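Local coordinates for protein KLLA0F20702p (Kluyveromyces lactis, PDB 5Y5A) that is the Est1 subunit of yeast telomerase and binds the telomeric protein Cdc13, which probably brings the enzyme to chromosome ends, at residues A[304-309]-A[354-359]; A[360-365]-A[418-423]; A[367-372]-A[430-435]. All blocks are in the same frame, centred on the assembly; numbering follows the deposited sequence.

Contact 1: residues A[304-309]-A[354-359]; sequences KKRIIN and YIKNIS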
loop_
_atom_site.group_PDB
_atom_site.type_symbol
_atom_site.label_atom_id
_atom_site.label_comp_id
_atom_site.label_asym_id
_atom_site.label_seq_id
_atom_site.Cartn_x
_atom_site.Cartn_y
_atom_site.Cartn_z
ATOM N N LYS A 304 1.546 -14.750 25.659
ATOM C CA LYS A 304 0.400 -14.723 24.752
ATOM C C LYS A 304 -0.468 -13.486 24.952
ATOM O O LYS A 304 -1.691 -13.540 24.788
ATOM C CB LYS A 304 -0.444 -15.987 24.912
ATOM C CG LYS A 304 0.331 -17.254 24.610
ATOM C CD LYS A 304 -0.577 -18.449 24.444
ATOM C CE LYS A 304 0.229 -19.672 24.050
ATOM N NZ LYS A 304 -0.630 -20.741 23.477
ATOM N N LYS A 305 0.174 -12.376 25.313
ATOM C CA LYS A 305 -0.453 -11.068 25.212
ATOM C C LYS A 305 -0.735 -10.792 23.743
ATOM O O LYS A 305 0.051 -11.174 22.871
ATOM C CB LYS A 305 0.441 -9.978 25.787
ATOM C CG LYS A 305 0.877 -10.206 27.215
ATOM C CD LYS A 305 1.961 -9.212 27.589
ATOM C CE LYS A 305 2.513 -9.477 28.977
ATOM N NZ LYS A 305 3.597 -8.517 29.309
ATOM N N ARG A 306 -1.852 -10.130 23.484
ATOM C CA ARG A 306 -2.291 -9.785 22.144
ATOM C C ARG A 306 -1.213 -9.133 21.322
ATOM O O ARG A 306 -1.104 -9.358 20.139
ATOM C CB ARG A 306 -3.469 -8.816 22.222
ATOM C CG ARG A 306 -4.218 -8.587 20.910
ATOM C CD ARG A 306 -3.607 -7.458 20.116
ATOM N NE ARG A 306 -4.455 -6.282 20.055
ATOM C CZ ARG A 306 -4.729 -5.634 18.929
ATOM N NH1 ARG A 306 -5.509 -4.572 18.945
ATOM N NH2 ARG A 306 -4.228 -6.047 17.780
ATOM N N ILE A 307 -0.429 -8.303 21.967
ATOM C CA ILE A 307 0.619 -7.554 21.285
ATOM C C ILE A 307 1.643 -8.516 20.679
ATOM O O ILE A 307 2.206 -8.252 19.618
ATOM C CB ILE A 307 1.324 -6.555 22.235
ATOM C CG1 ILE A 307 2.218 -5.603 21.438
ATOM C CG2 ILE A 307 2.129 -7.279 23.300
ATOM C CD1 ILE A 307 1.455 -4.673 20.512
ATOM N N ILE A 308 1.856 -9.646 21.344
ATOM C CA ILE A 308 2.777 -10.660 20.858
ATOM C C ILE A 308 2.159 -11.455 19.710
ATOM O O ILE A 308 2.834 -11.739 18.720
ATOM C CB ILE A 308 3.192 -11.620 21.983
ATOM C CG1 ILE A 308 3.743 -10.833 23.173
ATOM C CG2 ILE A 308 4.208 -12.630 21.476
ATOM C CD1 ILE A 308 4.907 -9.933 22.822
ATOM N N ASN A 309 0.881 -11.811 19.845
ATOM C CA ASN A 309 0.174 -12.525 18.784
ATOM C C ASN A 309 0.194 -11.680 17.519
ATOM O O ASN A 309 0.484 -12.173 16.427
ATOM C CB ASN A 309 -1.280 -12.850 19.179
ATOM C CG ASN A 309 -1.386 -13.636 20.471
ATOM O OD1 ASN A 309 -0.579 -14.518 20.749
ATOM N ND2 ASN A 309 -2.398 -13.319 21.268
ATOM N N TYR A 354 -7.424 -14.885 15.612
ATOM C CA TYR A 354 -7.797 -14.002 14.509
ATOM C C TYR A 354 -8.691 -12.839 14.944
ATOM O O TYR A 354 -8.657 -11.772 14.336
ATOM C CB TYR A 354 -8.482 -14.792 13.388
ATOM C CG TYR A 354 -9.841 -15.368 13.735
ATOM C CD1 TYR A 354 -10.988 -14.584 13.671
ATOM C CD2 TYR A 354 -9.981 -16.706 14.089
ATOM C CE1 TYR A 354 -12.236 -15.107 13.984
ATOM C CE2 TYR A 354 -11.224 -17.238 14.400
ATOM C CZ TYR A 354 -12.345 -16.435 14.341
ATOM O OH TYR A 354 -13.577 -16.957 14.640
ATOM N N ILE A 355 -9.475 -13.039 15.998
ATOM C CA ILE A 355 -10.513 -12.077 16.375
ATOM C C ILE A 355 -9.979 -10.658 16.630
ATOM O O ILE A 355 -10.458 -9.691 16.036
ATOM C CB ILE A 355 -11.272 -12.564 17.613
ATOM C CG1 ILE A 355 -12.014 -13.863 17.286
ATOM C CG2 ILE A 355 -12.237 -11.488 18.116
ATOM C CD1 ILE A 355 -12.773 -14.439 18.469
ATOM N N LYS A 356 -8.979 -10.533 17.495
ATOM C CA LYS A 356 -8.429 -9.221 17.819
ATOM C C LYS A 356 -7.340 -8.761 16.841
ATOM O O LYS A 356 -6.849 -7.633 16.927
ATOM C CB LYS A 356 -7.874 -9.235 19.240
ATOM C CG LYS A 356 -8.927 -9.430 20.336
ATOM C CD LYS A 356 -8.271 -9.455 21.708
ATOM C CE LYS A 356 -9.223 -9.987 22.779
ATOM N NZ LYS A 356 -8.657 -9.840 24.151
ATOM N N ASN A 357 -6.965 -9.629 15.906
ATOM C CA ASN A 357 -5.830 -9.331 15.044
ATOM C C ASN A 357 -6.166 -9.403 13.559
ATOM O O ASN A 357 -5.272 -9.435 12.730
ATOM C CB ASN A 357 -4.674 -10.282 15.372
ATOM C CG ASN A 357 -4.197 -10.145 16.819
ATOM O OD1 ASN A 357 -3.597 -9.136 17.183
ATOM N ND2 ASN A 357 -4.473 -11.157 17.650
ATOM N N ILE A 358 -7.456 -9.393 13.229
ATOM C CA ILE A 358 -7.898 -9.629 11.856
ATOM C C ILE A 358 -7.351 -8.582 10.881
ATOM O O ILE A 358 -7.108 -8.880 9.716
ATOM C CB ILE A 358 -9.449 -9.668 11.768
ATOM C CG1 ILE A 358 -9.908 -10.248 10.436
ATOM C CG2 ILE A 358 -10.050 -8.288 11.988
ATOM C CD1 ILE A 358 -9.471 -11.680 10.189
ATOM N N SER A 359 -7.118 -7.369 11.368
ATOM C CA SER A 359 -6.627 -6.307 10.508
ATOM C C SER A 359 -5.222 -6.624 9.987
ATOM O O SER A 359 -4.892 -6.310 8.844
ATOM C CB SER A 359 -6.632 -4.977 11.253
ATOM O OG SER A 359 -5.954 -3.986 10.505
#
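R306 sends CG anti to its own backbone N (chi1 -168°) and then bends at chi2 and chi3, which brings its guanidinium against K356 and N357 of the facing helix. N357 has CG beside the backbone N, which turns its OD1 toward the arginine. The two side chains run alongside each other, pointing opposite ways, with the guanidinium and amide planes 66° apart. NH2 of R306 gives one hydrogen bond to OD1 of N357 (3.2 Å), bent to 143° at the hydrogen. The donor stands above the amide plane and not on a lone pair, and the acceptor is tilted from the guanidinium plane. CD of R306 rests on the same OD1 at 3.4 Å. K356 O lies over one face of the guanidinium, 3.2 Å from NH2 of R306, but at a poor angle and without a hydrogen bond. Only the root of the K356 side chain joins the packing: its CB lies 4.1 Å from R306 CG, and the extended chain then leads away, leaving the charged ends well apart. The other end of the N357 amide is held within its own helix, where ND2 bonds to R353 O. The same ND2 packs on N309 CB at 3.9 Å, while N309 OD1 is satisfied by K349. Replacing N357 by an alanine is likely to leave R306 NH2 without this acceptor and the guanidinium freer to swing, and to strip R353 O of its side-chain donor. The contact joins the first turn of helix 306-315 to a kinked part of helix 339-379. A single bent bond between a cation and a neutral amide, in a partly buried contact, implies a modest polar tie, with N357 linking R306 to its own helix backbone.

Contact 2: residues A[360-365]-A[418-423]; sequences MIFQDL and EMFQYL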
loop_
_atom_site.group_PDB
_atom_site.type_symbol
_atom_site.label_atom_id
_atom_site.label_comp_id
_atom_site.label_asym_id
_atom_site.label_seq_id
_atom_site.Cartn_x
_atom_site.Cartn_y
_atom_site.Cartn_z
ATOM N N MET A 360 -4.404 -7.255 10.824
ATOM C CA MET A 360 -3.057 -7.653 10.426
ATOM C C MET A 360 -3.120 -8.875 9.504
ATOM O O MET A 360 -2.273 -9.055 8.616
ATOM C CB MET A 360 -2.186 -7.943 11.667
ATOM C CG MET A 360 -0.741 -8.339 11.335
ATOM S SD MET A 360 0.166 -7.055 10.404
ATOM C CE MET A 360 0.260 -5.804 11.676
ATOM N N ILE A 361 -4.130 -9.715 9.700
ATOM C CA ILE A 361 -4.276 -10.896 8.853
ATOM C C ILE A 361 -4.661 -10.459 7.452
ATOM O O ILE A 361 -4.197 -11.006 6.450
ATOM C CB ILE A 361 -5.322 -11.876 9.428
ATOM C CG1 ILE A 361 -4.761 -12.542 10.692
ATOM C CG2 ILE A 361 -5.707 -12.914 8.388
ATOM C CD1 ILE A 361 -5.787 -13.275 11.530
ATOM N N PHE A 362 -5.501 -9.436 7.402
ATOM C CA PHE A 362 -5.913 -8.825 6.157
ATOM C C PHE A 362 -4.687 -8.287 5.419
ATOM O O PHE A 362 -4.505 -8.529 4.223
ATOM C CB PHE A 362 -6.922 -7.714 6.466
ATOM C CG PHE A 362 -7.557 -7.092 5.254
ATOM C CD1 PHE A 362 -8.686 -7.648 4.685
ATOM C CD2 PHE A 362 -7.053 -5.920 4.714
ATOM C CE1 PHE A 362 -9.289 -7.067 3.575
ATOM C CE2 PHE A 362 -7.658 -5.333 3.610
ATOM C CZ PHE A 362 -8.774 -5.910 3.043
ATOM N N GLN A 363 -3.840 -7.558 6.137
ATOM C CA GLN A 363 -2.628 -7.005 5.535
ATOM C C GLN A 363 -1.730 -8.117 5.003
ATOM O O GLN A 363 -1.188 -8.010 3.907
ATOM C CB GLN A 363 -1.856 -6.146 6.539
ATOM C CG GLN A 363 -0.722 -5.361 5.884
ATOM C CD GLN A 363 -0.096 -4.346 6.815
ATOM O OE1 GLN A 363 -0.527 -3.190 6.871
ATOM N NE2 GLN A 363 0.926 -4.772 7.553
ATOM N N ASP A 364 -1.604 -9.192 5.778
ATOM C CA ASP A 364 -0.797 -10.341 5.389
ATOM C C ASP A 364 -1.257 -10.939 4.058
ATOM O O ASP A 364 -0.435 -11.326 3.232
ATOM C CB ASP A 364 -0.841 -11.420 6.478
ATOM C CG ASP A 364 0.102 -11.132 7.639
ATOM O OD1 ASP A 364 0.672 -10.019 7.708
ATOM O OD2 ASP A 364 0.256 -12.034 8.496
ATOM N N LEU A 365 -2.575 -11.014 3.872
ATOM C CA LEU A 365 -3.161 -11.528 2.637
ATOM C C LEU A 365 -2.739 -10.699 1.429
ATOM O O LEU A 365 -2.257 -11.237 0.434
ATOM C CB LEU A 365 -4.690 -11.561 2.748
ATOM C CG LEU A 365 -5.438 -11.861 1.449
ATOM C CD1 LEU A 365 -5.276 -13.318 1.038
ATOM C CD2 LEU A 365 -6.919 -11.492 1.567
ATOM N N GLU A 418 -20.122 -6.885 11.753
ATOM C CA GLU A 418 -19.354 -5.822 12.399
ATOM C C GLU A 418 -17.989 -5.588 11.752
ATOM O O GLU A 418 -17.487 -4.473 11.737
ATOM C CB GLU A 418 -19.165 -6.134 13.884
ATOM C CG GLU A 418 -20.449 -6.500 14.601
ATOM C CD GLU A 418 -21.490 -5.407 14.516
ATOM O OE1 GLU A 418 -21.162 -4.249 14.853
ATOM O OE2 GLU A 418 -22.633 -5.704 14.104
ATOM N N MET A 419 -17.386 -6.645 11.226
ATOM C CA MET A 419 -16.039 -6.543 10.685
ATOM C C MET A 419 -16.030 -6.811 9.180
ATOM O O MET A 419 -16.340 -7.916 8.730
ATOM C CB MET A 419 -15.108 -7.518 11.408
ATOM C CG MET A 419 -15.064 -7.335 12.922
ATOM S SD MET A 419 -14.373 -5.751 13.463
ATOM C CE MET A 419 -12.687 -5.867 12.870
ATOM N N PHE A 420 -15.664 -5.795 8.406
ATOM C CA PHE A 420 -15.702 -5.910 6.957
ATOM C C PHE A 420 -14.672 -6.914 6.461
ATOM O O PHE A 420 -14.846 -7.488 5.391
ATOM C CB PHE A 420 -15.474 -4.540 6.292
ATOM C CG PHE A 420 -14.040 -4.063 6.336
ATOM C CD1 PHE A 420 -13.153 -4.386 5.315
ATOM C CD2 PHE A 420 -13.586 -3.282 7.390
ATOM C CE1 PHE A 420 -11.838 -3.956 5.354
ATOM C CE2 PHE A 420 -12.272 -2.846 7.437
ATOM C CZ PHE A 420 -11.394 -3.186 6.417
ATOM N N GLN A 421 -13.612 -7.138 7.238
ATOM C CA GLN A 421 -12.441 -7.861 6.717
ATOM C C GLN A 421 -12.725 -9.295 6.288
ATOM O O GLN A 421 -12.103 -9.802 5.353
ATOM C CB GLN A 421 -11.307 -7.885 7.743
ATOM C CG GLN A 421 -10.623 -6.557 7.965
ATOM C CD GLN A 421 -11.218 -5.795 9.129
ATOM O OE1 GLN A 421 -12.278 -6.158 9.656
ATOM N NE2 GLN A 421 -10.536 -4.733 9.543
ATOM N N TYR A 422 -13.648 -9.949 6.980
ATOM C CA TYR A 422 -13.906 -11.365 6.737
ATOM C C TYR A 422 -14.356 -11.643 5.307
ATOM O O TYR A 422 -13.730 -12.438 4.611
ATOM C CB TYR A 422 -14.926 -11.880 7.745
ATOM C CG TYR A 422 -14.338 -11.905 9.127
ATOM C CD1 TYR A 422 -13.283 -12.760 9.426
ATOM C CD2 TYR A 422 -14.794 -11.053 10.119
ATOM C CE1 TYR A 422 -12.722 -12.792 10.677
ATOM C CE2 TYR A 422 -14.226 -11.072 11.389
ATOM C CZ TYR A 422 -13.187 -11.948 11.658
ATOM O OH TYR A 422 -12.606 -11.994 12.911
ATOM N N LEU A 423 -15.406 -10.967 4.853
ATOM C CA LEU A 423 -15.872 -11.166 3.484
ATOM C C LEU A 423 -15.042 -10.357 2.475
ATOM O O LEU A 423 -14.969 -10.710 1.301
ATOM C CB LEU A 423 -17.356 -10.813 3.375
ATOM C CG LEU A 423 -18.325 -11.765 4.104
ATOM C CD1 LEU A 423 -19.762 -11.476 3.713
ATOM C CD2 LEU A 423 -17.992 -13.230 3.821
#
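F362 and Q421 bring the two backbones together, with their CA atoms 6.6 Å apart, where a regular turn of helix 339-379 (D364 N to M360 O, 2.9 Å) faces the start of helix 421-433. Set beside its own carbonyl carbon (chi1 -173°), the F362 ring reaches across to both F420 and Q421. Its CD1 meets the aliphatic root of Q421, 4.0 Å from CG and just as far from CB, and the two side chains cross at about a right angle. F420 comes from beside Q421 and turns its edge toward the face of F362 in a T-shaped pair, the centroids 5.8 Å apart and the planes at 73°. The closest atoms of that pair are F362 CZ and F420 CE1, at 4.3 Å. Q421 also bends at chi2, and its CD lies 3.6 Å above the plane of the F420 ring, toward the rim. No hydrogen bond crosses here: a methylene pair and two rings make the whole contact. F362 continues along helix 421-433 onto A424, M425 and I428, and helix 483-487 adds E484 and M487 beside it. F420 also touches E483 and E484 of that short helix and R533 of helix 526-546, so the aromatic pair sits where four helices meet: 339-379, 421-433, 483-487 and 526-546.

Contact 3: residues A[367-372]-A[430-435]; sequences LLIGSF and MCWIKS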
loop_
_atom_site.group_PDB
_atom_site.type_symbol
_atom_site.label_atom_id
_atom_site.label_comp_id
_atom_site.label_asym_id
_atom_site.label_seq_id
_atom_site.Cartn_x
_atom_site.Cartn_y
_atom_site.Cartn_z
ATOM N N LEU A 367 -0.216 -8.440 1.211
ATOM C CA LEU A 367 1.236 -8.557 1.082
ATOM C C LEU A 367 1.606 -9.819 0.289
ATOM O O LEU A 367 2.398 -9.770 -0.650
ATOM C CB LEU A 367 1.893 -8.594 2.459
ATOM C CG LEU A 367 3.355 -9.035 2.542
ATOM C CD1 LEU A 367 4.286 -7.993 1.910
ATOM C CD2 LEU A 367 3.749 -9.287 3.989
ATOM N N LEU A 368 1.001 -10.938 0.674
ATOM C CA LEU A 368 1.267 -12.236 0.067
ATOM C C LEU A 368 0.870 -12.287 -1.408
ATOM O O LEU A 368 1.639 -12.760 -2.252
ATOM C CB LEU A 368 0.529 -13.330 0.846
ATOM C CG LEU A 368 0.802 -14.766 0.417
ATOM C CD1 LEU A 368 2.286 -15.086 0.585
ATOM C CD2 LEU A 368 -0.081 -15.732 1.208
ATOM N N ILE A 369 -0.331 -11.805 -1.718
ATOM C CA ILE A 369 -0.783 -11.718 -3.112
ATOM C C ILE A 369 0.189 -10.866 -3.925
ATOM O O ILE A 369 0.653 -11.271 -4.992
ATOM C CB ILE A 369 -2.210 -11.131 -3.211
ATOM C CG1 ILE A 369 -3.239 -12.217 -2.904
ATOM C CG2 ILE A 369 -2.479 -10.550 -4.614
ATOM C CD1 ILE A 369 -4.643 -11.689 -2.665
ATOM N N GLY A 370 0.496 -9.683 -3.407
ATOM C CA GLY A 370 1.475 -8.812 -4.027
ATOM C C GLY A 370 2.831 -9.477 -4.185
ATOM O O GLY A 370 3.488 -9.314 -5.203
ATOM N N SER A 371 3.239 -10.250 -3.186
ATOM C CA SER A 371 4.541 -10.903 -3.214
ATOM C C SER A 371 4.716 -11.919 -4.337
ATOM O O SER A 371 5.850 -12.217 -4.728
ATOM C CB SER A 371 4.814 -11.579 -1.876
ATOM O OG SER A 371 5.156 -10.597 -0.910
ATOM N N PHE A 372 3.616 -12.465 -4.851
ATOM C CA PHE A 372 3.720 -13.386 -5.983
ATOM C C PHE A 372 4.195 -12.618 -7.213
ATOM O O PHE A 372 4.943 -13.147 -8.038
ATOM C CB PHE A 372 2.382 -14.094 -6.276
ATOM C CG PHE A 372 2.418 -14.974 -7.517
ATOM C CD1 PHE A 372 3.010 -16.230 -7.478
ATOM C CD2 PHE A 372 1.853 -14.545 -8.708
ATOM C CE1 PHE A 372 3.051 -17.036 -8.603
ATOM C CE2 PHE A 372 1.891 -15.348 -9.851
ATOM C CZ PHE A 372 2.491 -16.593 -9.798
ATOM N N MET A 430 -10.879 -13.604 -4.956
ATOM C CA MET A 430 -11.567 -13.825 -6.215
ATOM C C MET A 430 -11.197 -12.779 -7.255
ATOM O O MET A 430 -11.026 -13.096 -8.427
ATOM C CB MET A 430 -13.079 -13.837 -6.001
ATOM C CG MET A 430 -13.526 -14.876 -4.996
ATOM S SD MET A 430 -12.823 -16.499 -5.353
ATOM C CE MET A 430 -13.547 -16.788 -6.952
ATOM N N CYS A 431 -11.074 -11.533 -6.826
ATOM C CA CYS A 431 -10.709 -10.470 -7.751
ATOM C C CYS A 431 -9.293 -10.665 -8.267
ATOM O O CYS A 431 -9.003 -10.391 -9.436
ATOM C CB CYS A 431 -10.850 -9.108 -7.084
ATOM S SG CYS A 431 -12.558 -8.579 -6.951
ATOM N N TRP A 432 -8.410 -11.146 -7.400
ATOM C CA TRP A 432 -7.051 -11.458 -7.823
ATOM C C TRP A 432 -7.064 -12.596 -8.828
ATOM O O TRP A 432 -6.470 -12.505 -9.909
ATOM C CB TRP A 432 -6.178 -11.840 -6.628
ATOM C CG TRP A 432 -4.770 -12.193 -7.018
ATOM C CD1 TRP A 432 -3.907 -11.433 -7.763
ATOM C CD2 TRP A 432 -4.052 -13.381 -6.663
ATOM N NE1 TRP A 432 -2.698 -12.080 -7.898
ATOM C CE2 TRP A 432 -2.757 -13.272 -7.222
ATOM C CE3 TRP A 432 -4.373 -14.523 -5.921
ATOM C CZ2 TRP A 432 -1.792 -14.267 -7.069
ATOM C CZ3 TRP A 432 -3.407 -15.506 -5.761
ATOM C CH2 TRP A 432 -2.136 -15.372 -6.339
ATOM N N ILE A 433 -7.756 -13.670 -8.457
ATOM C CA ILE A 433 -7.789 -14.881 -9.263
ATOM C C ILE A 433 -8.330 -14.613 -10.669
ATOM O O ILE A 433 -7.759 -15.096 -11.644
ATOM C CB ILE A 433 -8.606 -15.973 -8.552
ATOM C CG1 ILE A 433 -7.828 -16.474 -7.329
ATOM C CG2 ILE A 433 -8.907 -17.134 -9.484
ATOM C CD1 ILE A 433 -8.585 -17.444 -6.457
ATOM N N LYS A 434 -9.390 -13.810 -10.784
ATOM C CA LYS A 434 -9.971 -13.506 -12.092
ATOM C C LYS A 434 -9.081 -12.607 -12.956
ATOM O O LYS A 434 -9.362 -12.409 -14.141
ATOM C CB LYS A 434 -11.337 -12.836 -11.933
ATOM C CG LYS A 434 -11.291 -11.327 -12.014
ATOM C CD LYS A 434 -12.649 -10.707 -11.736
ATOM C CE LYS A 434 -13.296 -10.213 -13.014
ATOM N NZ LYS A 434 -14.627 -9.605 -12.744
ATOM N N SER A 435 -8.022 -12.064 -12.368
ATOM C CA SER A 435 -7.188 -11.073 -13.045
ATOM C C SER A 435 -6.000 -11.669 -13.788
ATOM O O SER A 435 -5.356 -10.981 -14.567
ATOM C CB SER A 435 -6.655 -10.040 -12.040
ATOM O OG SER A 435 -7.696 -9.244 -11.504
#
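W432 turns one face of its indole to I369 and one edge to F372. I369 CG2 sits 3.5 Å from the centroid of the five-membered ring and 7° off its normal, a CH-pi contact made squarely over the face. On the same residue CG1 spreads toward the six-membered ring, 4.0 Å from W432 CE3, so both branches of the isoleucine bear on the indole. F372 meets the edge instead: its CD2 lies 4.0 Å from W432 CZ2, and the two side chains cross at about a right angle. A chi1 of 179° points the W432 indole away from its backbone N and across to helix 339-379. Its NE1 is hydrogen-bonded to H373 NE2, which satisfies the buried N-H and helps to hold the rotation of the ring; the H373 and H436 rings also meet the indole. Nearby, M430 and K434 each pack on an aromatic side chain of the bound peptide, probably the Cdc13 segment. Tryptophan, isoleucine and phenylalanine wedged between two helices form a buried helix-helix interface of the all-helical Est1 DNA/RNA-binding region, a family of the TPR clan.

Overall arrangement
The three contacts follow helix 339-379. Contact 1 packs helix 306-315 on its middle, and contacts 2 and 3 pack the two ends of helix 421-433 on its later turns. The centres of contacts 1 and 2 lie about 13 Å apart and the two touch: Y354 and I358 pack on Y422, and I358 also on M419. Contacts 2 and 3 are about 15 Å apart between centres, and their segments alternate along the chain, as they do when two helices pair running the same way. Contacts 1 and 3, at about 24 Å between centres, do not meet, their nearest atoms being about 9 Å apart. Contact 3 lies beside the bound peptide, through M430 and K434.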